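Local coordinates for protein ribonuclease VapC (Haemophilus influenzae, PDB 6NKL) that probably acts as the toxin of a toxin-antitoxin pair, a magnesium-dependent ribonuclease of the PIN-domain family, at residues L100-H105 with A111-H116; C104-L109 with T125-Q130. One frame throughout, in Å; residues are numbered along the deposited sequence.

Interaction 1: residues L100-H105 with A111-H116; sequences LWIACH and AVLITH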
ATOM      1  N   LEU B 100       4.617   6.230   3.752  1.00 27.96           N
ATOM      2  CA  LEU B 100       3.902   7.057   2.787  1.00 30.36           C
ATOM      3  C   LEU B 100       2.496   6.540   2.558  1.00 26.19           C
ATOM      4  O   LEU B 100       1.544   7.323   2.506  1.00 27.49           O
ATOM      5  CB  LEU B 100       4.639   7.095   1.462  1.00 29.79           C
ATOM      6  CG  LEU B 100       4.022   7.966   0.377  1.00 32.05           C
ATOM      7  CD1 LEU B 100       3.934   9.406   0.857  1.00 33.07           C
ATOM      8  CD2 LEU B 100       4.877   7.873  -0.868  1.00 32.77           C
ATOM      9  N   TRP B 101       2.345   5.225   2.379  1.00 27.50           N
ATOM     10  CA  TRP B 101       1.004   4.674   2.227  1.00 22.48           C
ATOM     11  C   TRP B 101       0.153   5.039   3.438  1.00 26.69           C
ATOM     12  O   TRP B 101      -1.000   5.425   3.290  1.00 23.36           O
ATOM     13  CB  TRP B 101       1.063   3.158   2.025  1.00 24.03           C
ATOM     14  CG  TRP B 101       1.335   2.762   0.617  1.00 26.68           C
ATOM     15  CD1 TRP B 101       2.481   2.195   0.120  1.00 29.24           C
ATOM     16  CD2 TRP B 101       0.443   2.897  -0.491  1.00 27.48           C
ATOM     17  NE1 TRP B 101       2.347   1.957  -1.225  1.00 29.53           N
ATOM     18  CE2 TRP B 101       1.107   2.387  -1.626  1.00 31.38           C
ATOM     19  CE3 TRP B 101      -0.850   3.408  -0.637  1.00 26.44           C
ATOM     20  CZ2 TRP B 101       0.518   2.377  -2.876  1.00 24.35           C
ATOM     21  CZ3 TRP B 101      -1.428   3.394  -1.871  1.00 29.67           C
ATOM     22  CH2 TRP B 101      -0.747   2.884  -2.981  1.00 26.19           C
ATOM     23  N   ILE B 102       0.735   4.988   4.640  1.00 29.11           N
ATOM     24  CA  ILE B 102      -0.012   5.264   5.860  1.00 29.09           C
ATOM     25  C   ILE B 102      -0.458   6.719   5.878  1.00 28.12           C
ATOM     26  O   ILE B 102      -1.641   7.023   6.095  1.00 26.27           O
ATOM     27  CB  ILE B 102       0.850   4.897   7.085  1.00 26.20           C
ATOM     28  CG1 ILE B 102       1.016   3.389   7.179  1.00 27.18           C
ATOM     29  CG2 ILE B 102       0.229   5.366   8.417  1.00 27.62           C
ATOM     30  CD1 ILE B 102       2.071   2.975   8.198  1.00 29.06           C
ATOM     31  N   ALA B 103       0.461   7.630   5.547  1.00 23.89           N
ATOM     32  CA  ALA B 103       0.117   9.049   5.477  1.00 27.19           C
ATOM     33  C   ALA B 103      -1.015   9.286   4.486  1.00 29.66           C
ATOM     34  O   ALA B 103      -1.979  10.010   4.777  1.00 27.90           O
ATOM     35  CB  ALA B 103       1.355   9.871   5.102  1.00 26.85           C
ATOM     36  N   CYS B 104      -0.917   8.680   3.301  1.00 28.54           N
ATOM     37  CA  CYS B 104      -1.951   8.879   2.298  1.00 29.67           C
ATOM     38  C   CYS B 104      -3.267   8.261   2.746  1.00 31.56           C
ATOM     39  O   CYS B 104      -4.337   8.773   2.404  1.00 29.92           O
ATOM     40  CB  CYS B 104      -1.507   8.284   0.956  1.00 27.45           C
ATOM     41  SG  CYS B 104      -0.104   9.195   0.284  1.00 31.46           S
ATOM     42  N   HIS B 105      -3.214   7.147   3.480  1.00 27.48           N
ATOM     43  CA  HIS B 105      -4.440   6.614   4.064  1.00 27.30           C
ATOM     44  C   HIS B 105      -5.108   7.646   4.964  1.00 26.22           C
ATOM     45  O   HIS B 105      -6.306   7.931   4.829  1.00 28.09           O
ATOM     46  CB  HIS B 105      -4.150   5.364   4.843  1.00 24.43           C
ATOM     47  CG  HIS B 105      -5.320   4.446   4.951  1.00 31.37           C
ATOM     48  ND1 HIS B 105      -5.188   3.111   5.285  1.00 26.52           N
ATOM     49  CD2 HIS B 105      -6.647   4.663   4.782  1.00 24.78           C
ATOM     50  CE1 HIS B 105      -6.382   2.541   5.275  1.00 31.12           C
ATOM     51  NE2 HIS B 105      -7.285   3.463   4.997  1.00 29.45           N
ATOM     52  N   ALA B 111      -8.166  11.853   8.341  1.00 31.79           N
ATOM     53  CA  ALA B 111      -7.806  11.466   9.690  1.00 29.90           C
ATOM     54  C   ALA B 111      -6.606  12.264  10.167  1.00 31.06           C
ATOM     55  O   ALA B 111      -5.843  12.839   9.385  1.00 31.55           O
ATOM     56  CB  ALA B 111      -7.482   9.971   9.758  1.00 30.59           C
ATOM     57  N   VAL B 112      -6.452  12.306  11.480  1.00 26.66           N
ATOM     58  CA  VAL B 112      -5.244  12.832  12.104  1.00 25.15           C
ATOM     59  C   VAL B 112      -4.314  11.645  12.325  1.00 28.15           C
ATOM     60  O   VAL B 112      -4.699  10.669  12.964  1.00 31.25           O
ATOM     61  CB  VAL B 112      -5.575  13.534  13.429  1.00 29.70           C
ATOM     62  CG1 VAL B 112      -4.313  13.929  14.178  1.00 30.97           C
ATOM     63  CG2 VAL B 112      -6.463  14.778  13.161  1.00 39.86           C
ATOM     64  N   LEU B 113      -3.111  11.697  11.778  1.00 29.02           N
ATOM     65  CA  LEU B 113      -2.181  10.581  11.933  1.00 30.59           C
ATOM     66  C   LEU B 113      -1.358  10.787  13.200  1.00 29.31           C
ATOM     67  O   LEU B 113      -0.761  11.851  13.392  1.00 26.26           O
ATOM     68  CB  LEU B 113      -1.273  10.445  10.711  1.00 31.14           C
ATOM     69  CG  LEU B 113      -0.313   9.249  10.694  1.00 31.84           C
ATOM     70  CD1 LEU B 113      -1.084   7.941  10.505  1.00 33.98           C
ATOM     71  CD2 LEU B 113       0.740   9.386   9.614  1.00 34.59           C
ATOM     72  N   ILE B 114      -1.345   9.765  14.058  1.00 26.52           N
ATOM     73  CA  ILE B 114      -0.608   9.764  15.318  1.00 24.28           C
ATOM     74  C   ILE B 114       0.685   8.985  15.139  1.00 31.47           C
ATOM     75  O   ILE B 114       0.661   7.810  14.759  1.00 26.63           O
ATOM     76  CB  ILE B 114      -1.422   9.136  16.456  1.00 24.54           C
ATOM     77  CG1 ILE B 114      -2.777   9.810  16.640  1.00 29.81           C
ATOM     78  CG2 ILE B 114      -0.638   9.262  17.749  1.00 33.19           C
ATOM     79  CD1 ILE B 114      -2.714  11.306  16.681  1.00 30.47           C
ATOM     80  N   THR B 115       1.809   9.610  15.472  1.00 24.86           N
ATOM     81  CA  THR B 115       3.101   9.046  15.140  1.00 33.13           C
ATOM     82  C   THR B 115       4.054   9.209  16.330  1.00 38.76           C
ATOM     83  O   THR B 115       3.695   9.744  17.385  1.00 37.05           O
ATOM     84  CB  THR B 115       3.635   9.707  13.866  1.00 34.25           C
ATOM     85  OG1 THR B 115       4.863   9.096  13.484  1.00 40.01           O
ATOM     86  CG2 THR B 115       3.871  11.131  14.124  1.00 39.77           C
ATOM     87  N   HIS B 116       5.257   8.668  16.173  1.00 39.64           N
ATOM     88  CA  HIS B 116       6.363   8.882  17.101  1.00 42.45           C
ATOM     89  C   HIS B 116       7.608   9.025  16.252  1.00 41.04           C
ATOM     90  O   HIS B 116       7.960   8.098  15.511  1.00 42.39           O
ATOM     91  CB  HIS B 116       6.543   7.721  18.078  1.00 39.37           C
ATOM     92  CG  HIS B 116       7.828   7.778  18.857  1.00 48.31           C
ATOM     93  ND1 HIS B 116       8.061   8.717  19.842  1.00 55.04           N
ATOM     94  CD2 HIS B 116       8.951   7.025  18.785  1.00 45.67           C
ATOM     95  CE1 HIS B 116       9.266   8.531  20.352  1.00 56.28           C
ATOM     96  NE2 HIS B 116       9.823   7.503  19.735  1.00 56.44           N
TER
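Leu-113 is the side chain that strand 112-115 presses against helix 97-109, and it lands on Ile-102 and Ala-103; the backbones come nearest at Ala-103 and Leu-113, CA to CA 7.0 Å. Ala-111 comes first; its CB points toward the helix but rests on Ile-2 of the neighbouring strand. Val-112 then pairs its backbone with Ile-2 and Met-4 and puts its side chain on the other face of the sheet. At Leu-113 the chain faces the helix again. CG lies anti to the backbone N (chi1 -176°), which carries the two methyls out from the strand to the helix surface. Leu-113 CD1 meets the CG2 methyl of Ile-102 at 3.6 Å, the two side chains crossing at about a right angle. Leu-113 CD2 comes down over the backbone of Ala-103, 4.2 Å from its CA, with the small CB of that alanine a little farther off at 4.6 Å. On the helix side, CG2 is the branch of Ile-102 that stands anti to its own backbone N, and this branch makes the touch. The junction is wholly buried and apolar, with Met-4 and Phe-121 also lying against Leu-113. Ile-114 turns back to the far face, onto Leu-5 and Trp-132. Thr-115 uses OG1 to hydrogen-bond OD2 of Asp-6, and His-116 follows with ND1 bonded to Thr-133. A helix laid over an inner strand of the parallel sheet, close to Asp-6, just after strand 2-5, and Asp-99, near the start of the helix, both predicted magnesium ligands, is the core of the PIN-domain alpha/beta fold.

Interaction 2: residues C104-L109 with T125-Q130; sequences CHALSL and TDLQWQ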
ATOM      1  N   CYS B 104      -0.917   8.680   3.301  1.00 28.54           N
ATOM      2  CA  CYS B 104      -1.951   8.879   2.298  1.00 29.67           C
ATOM      3  C   CYS B 104      -3.267   8.261   2.746  1.00 31.56           C
ATOM      4  O   CYS B 104      -4.337   8.773   2.404  1.00 29.92           O
ATOM      5  CB  CYS B 104      -1.507   8.284   0.956  1.00 27.45           C
ATOM      6  SG  CYS B 104      -0.104   9.195   0.284  1.00 31.46           S
ATOM      7  N   HIS B 105      -3.214   7.147   3.480  1.00 27.48           N
ATOM      8  CA  HIS B 105      -4.440   6.614   4.064  1.00 27.30           C
ATOM      9  C   HIS B 105      -5.108   7.646   4.964  1.00 26.22           C
ATOM     10  O   HIS B 105      -6.306   7.931   4.829  1.00 28.09           O
ATOM     11  CB  HIS B 105      -4.150   5.364   4.843  1.00 24.43           C
ATOM     12  CG  HIS B 105      -5.320   4.446   4.951  1.00 31.37           C
ATOM     13  ND1 HIS B 105      -5.188   3.111   5.285  1.00 26.52           N
ATOM     14  CD2 HIS B 105      -6.647   4.663   4.782  1.00 24.78           C
ATOM     15  CE1 HIS B 105      -6.382   2.541   5.275  1.00 31.12           C
ATOM     16  NE2 HIS B 105      -7.285   3.463   4.997  1.00 29.45           N
ATOM     17  N   ALA B 106      -4.345   8.228   5.886  1.00 24.77           N
ATOM     18  CA  ALA B 106      -4.898   9.289   6.719  1.00 27.13           C
ATOM     19  C   ALA B 106      -5.447  10.437   5.866  1.00 28.72           C
ATOM     20  O   ALA B 106      -6.549  10.926   6.120  1.00 28.27           O
ATOM     21  CB  ALA B 106      -3.837   9.804   7.689  1.00 26.76           C
ATOM     22  N   LEU B 107      -4.708  10.865   4.835  1.00 27.73           N
ATOM     23  CA  LEU B 107      -5.236  11.911   3.951  1.00 29.67           C
ATOM     24  C   LEU B 107      -6.575  11.502   3.357  1.00 31.78           C
ATOM     25  O   LEU B 107      -7.510  12.300   3.290  1.00 28.98           O
ATOM     26  CB  LEU B 107      -4.256  12.218   2.823  1.00 29.16           C
ATOM     27  CG  LEU B 107      -3.009  12.999   3.207  1.00 32.83           C
ATOM     28  CD1 LEU B 107      -2.127  13.028   2.009  1.00 33.73           C
ATOM     29  CD2 LEU B 107      -3.373  14.433   3.632  1.00 37.02           C
ATOM     30  N   SER B 108      -6.694  10.251   2.940  1.00 27.52           N
ATOM     31  CA  SER B 108      -7.898   9.809   2.260  1.00 31.27           C
ATOM     32  C   SER B 108      -9.096   9.770   3.188  1.00 29.82           C
ATOM     33  O   SER B 108     -10.229   9.750   2.712  1.00 31.04           O
ATOM     34  CB  SER B 108      -7.704   8.408   1.665  1.00 29.80           C
ATOM     35  OG  SER B 108      -7.675   7.445   2.714  1.00 35.65           O
ATOM     36  N   LEU B 109      -8.872   9.699   4.488  1.00 28.56           N
ATOM     37  CA  LEU B 109      -9.956   9.666   5.452  1.00 32.98           C
ATOM     38  C   LEU B 109     -10.172  11.012   6.128  1.00 28.19           C
ATOM     39  O   LEU B 109     -11.060  11.125   6.967  1.00 31.47           O
ATOM     40  CB  LEU B 109      -9.672   8.601   6.520  1.00 24.84           C
ATOM     41  CG  LEU B 109      -9.619   7.151   6.044  1.00 35.39           C
ATOM     42  CD1 LEU B 109      -8.995   6.263   7.091  1.00 39.40           C
ATOM     43  CD2 LEU B 109     -10.995   6.643   5.717  1.00 41.38           C
ATOM     44  N   THR B 125       2.428  18.351   3.236  1.00 37.13           N
ATOM     45  CA  THR B 125       2.004  19.587   3.877  1.00 37.58           C
ATOM     46  C   THR B 125       0.523  19.626   4.192  1.00 33.90           C
ATOM     47  O   THR B 125       0.120  20.434   5.035  1.00 39.13           O
ATOM     48  CB  THR B 125       2.380  20.756   2.979  1.00 41.24           C
ATOM     49  OG1 THR B 125       1.753  20.584   1.706  1.00 39.58           O
ATOM     50  CG2 THR B 125       3.896  20.791   2.768  1.00 36.89           C
ATOM     51  N   ASP B 126      -0.302  18.787   3.558  1.00 30.59           N
ATOM     52  CA  ASP B 126      -1.719  18.720   3.908  1.00 40.66           C
ATOM     53  C   ASP B 126      -2.064  17.579   4.870  1.00 39.18           C
ATOM     54  O   ASP B 126      -3.249  17.346   5.153  1.00 36.22           O
ATOM     55  CB  ASP B 126      -2.584  18.645   2.646  1.00 42.49           C
ATOM     56  CG  ASP B 126      -2.421  17.369   1.871  1.00 49.76           C
ATOM     57  OD1 ASP B 126      -3.423  16.965   1.211  1.00 55.92           O
ATOM     58  OD2 ASP B 126      -1.313  16.788   1.885  1.00 46.69           O
ATOM     59  N   LEU B 127      -1.064  16.894   5.411  1.00 37.88           N
ATOM     60  CA  LEU B 127      -1.302  15.839   6.382  1.00 34.04           C
ATOM     61  C   LEU B 127      -1.529  16.447   7.750  1.00 30.44           C
ATOM     62  O   LEU B 127      -0.719  17.248   8.217  1.00 32.48           O
ATOM     63  CB  LEU B 127      -0.107  14.887   6.425  1.00 27.18           C
ATOM     64  CG  LEU B 127      -0.146  13.807   7.489  1.00 26.99           C
ATOM     65  CD1 LEU B 127      -1.331  12.928   7.244  1.00 29.71           C
ATOM     66  CD2 LEU B 127       1.135  13.017   7.435  1.00 31.49           C
ATOM     67  N   GLN B 128      -2.605  16.044   8.403  1.00 32.85           N
ATOM     68  CA  GLN B 128      -2.808  16.369   9.808  1.00 30.87           C
ATOM     69  C   GLN B 128      -2.183  15.261  10.658  1.00 31.24           C
ATOM     70  O   GLN B 128      -2.551  14.090  10.528  1.00 29.55           O
ATOM     71  CB  GLN B 128      -4.301  16.513  10.096  1.00 33.25           C
ATOM     72  CG  GLN B 128      -4.999  17.561   9.211  1.00 32.72           C
ATOM     73  CD  GLN B 128      -6.433  17.760   9.625  1.00 41.58           C
ATOM     74  OE1 GLN B 128      -6.710  18.167  10.753  1.00 37.92           O
ATOM     75  NE2 GLN B 128      -7.361  17.463   8.719  1.00 46.11           N
ATOM     76  N   TRP B 129      -1.223  15.615  11.505  1.00 24.19           N
ATOM     77  CA  TRP B 129      -0.612  14.610  12.347  1.00 29.75           C
ATOM     78  C   TRP B 129      -0.125  15.220  13.652  1.00 37.09           C
ATOM     79  O   TRP B 129      -0.009  16.445  13.811  1.00 35.76           O
ATOM     80  CB  TRP B 129       0.534  13.904  11.623  1.00 30.10           C
ATOM     81  CG  TRP B 129       1.610  14.838  11.265  1.00 31.96           C
ATOM     82  CD1 TRP B 129       1.597  15.751  10.264  1.00 35.76           C
ATOM     83  CD2 TRP B 129       2.858  14.980  11.931  1.00 36.08           C
ATOM     84  NE1 TRP B 129       2.774  16.447  10.251  1.00 36.62           N
ATOM     85  CE2 TRP B 129       3.573  15.989  11.261  1.00 38.94           C
ATOM     86  CE3 TRP B 129       3.456  14.329  13.014  1.00 39.32           C
ATOM     87  CZ2 TRP B 129       4.852  16.384  11.652  1.00 38.90           C
ATOM     88  CZ3 TRP B 129       4.720  14.718  13.408  1.00 41.98           C
ATOM     89  CH2 TRP B 129       5.410  15.734  12.722  1.00 41.85           C
ATOM     90  N   GLN B 130       0.131  14.320  14.592  1.00 26.74           N
ATOM     91  CA  GLN B 130       0.514  14.644  15.950  1.00 31.79           C
ATOM     92  C   GLN B 130       1.409  13.529  16.451  1.00 32.95           C
ATOM     93  O   GLN B 130       1.200  12.361  16.115  1.00 30.92           O
ATOM     94  CB  GLN B 130      -0.688  14.774  16.879  1.00 26.43           C
ATOM     95  CG  GLN B 130      -1.638  15.904  16.435  1.00 35.90           C
ATOM     96  CD  GLN B 130      -2.944  15.946  17.216  1.00 34.38           C
ATOM     97  OE1 GLN B 130      -3.071  15.336  18.277  1.00 36.63           O
ATOM     98  NE2 GLN B 130      -3.933  16.651  16.668  1.00 44.54           N
TER
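Leu-107 reaches from the last turns of helix 97-109 into the bend at Asp-126 and Leu-127, just before strand 128-131 begins. Its CB does not aim straight at that bend; the side chain gets there further out. Leu-107 CG sits beside the backbone N and anti to the carbonyl carbon (chi1 -73°), 4.4 Å from Asp-126 OD2. From CG the two methyls part. Leu-107 CD1 continues the extended chain and passes Asp-126 OD2 at 3.8 Å. Leu-107 CD2 goes deeper and lies 3.3 Å from the backbone O of Asp-126. Leu-107 CD2 is also 3.5 Å from Asp-126 OD1. The CA of Leu-127 is 3.7 Å from Leu-107 CD2. One methyl is thus held against both the main chain and the carboxylate of the same aspartate, in van der Waals contact and without any hydrogen bond. The leucine and aspartate side chains cross at about a right angle, the latter with CG set between its backbone N and carbonyl carbon. In the parallel sheet of the PIN domain, strand 128-131 is an outermost strand, and here the end of the helix covers the chain leading into it. One residue earlier, Ala-106 CB meets Leu-127 CD1 at 4.0 Å, with Leu-113 of the adjacent strand also under the alanine. Phe-121 lies against Leu-127, while Ile-124 and His-80 pack on Leu-107 and Trp-84 lies against Asp-126. Near its C-terminal end the helix has Ser-108 turning its hydroxyl back on its own backbone, Ser-108 OG donating to His-105 O at 2.6 Å.

Read from the N terminus, helix 97-109 supplies the first half of both contacts, and they share Cys-104 and His-105. Interaction 1 closes a five-residue connection, 106-110, mostly the last turn of the helix, as the chain drops into strand 112-115. Interaction 2 closes a longer loop, 110-124, which holds that strand and the connection after it. They fan out from one stretch of helix, and segment 111-116 lies within the loop that interaction 2 closes. Their strands are neighbours in the parallel sheet: Leu-113 probably pairs its N with Gln-128 O and its O with Gln-130 N. One helix therefore spans an inner strand and the approach to an edge strand.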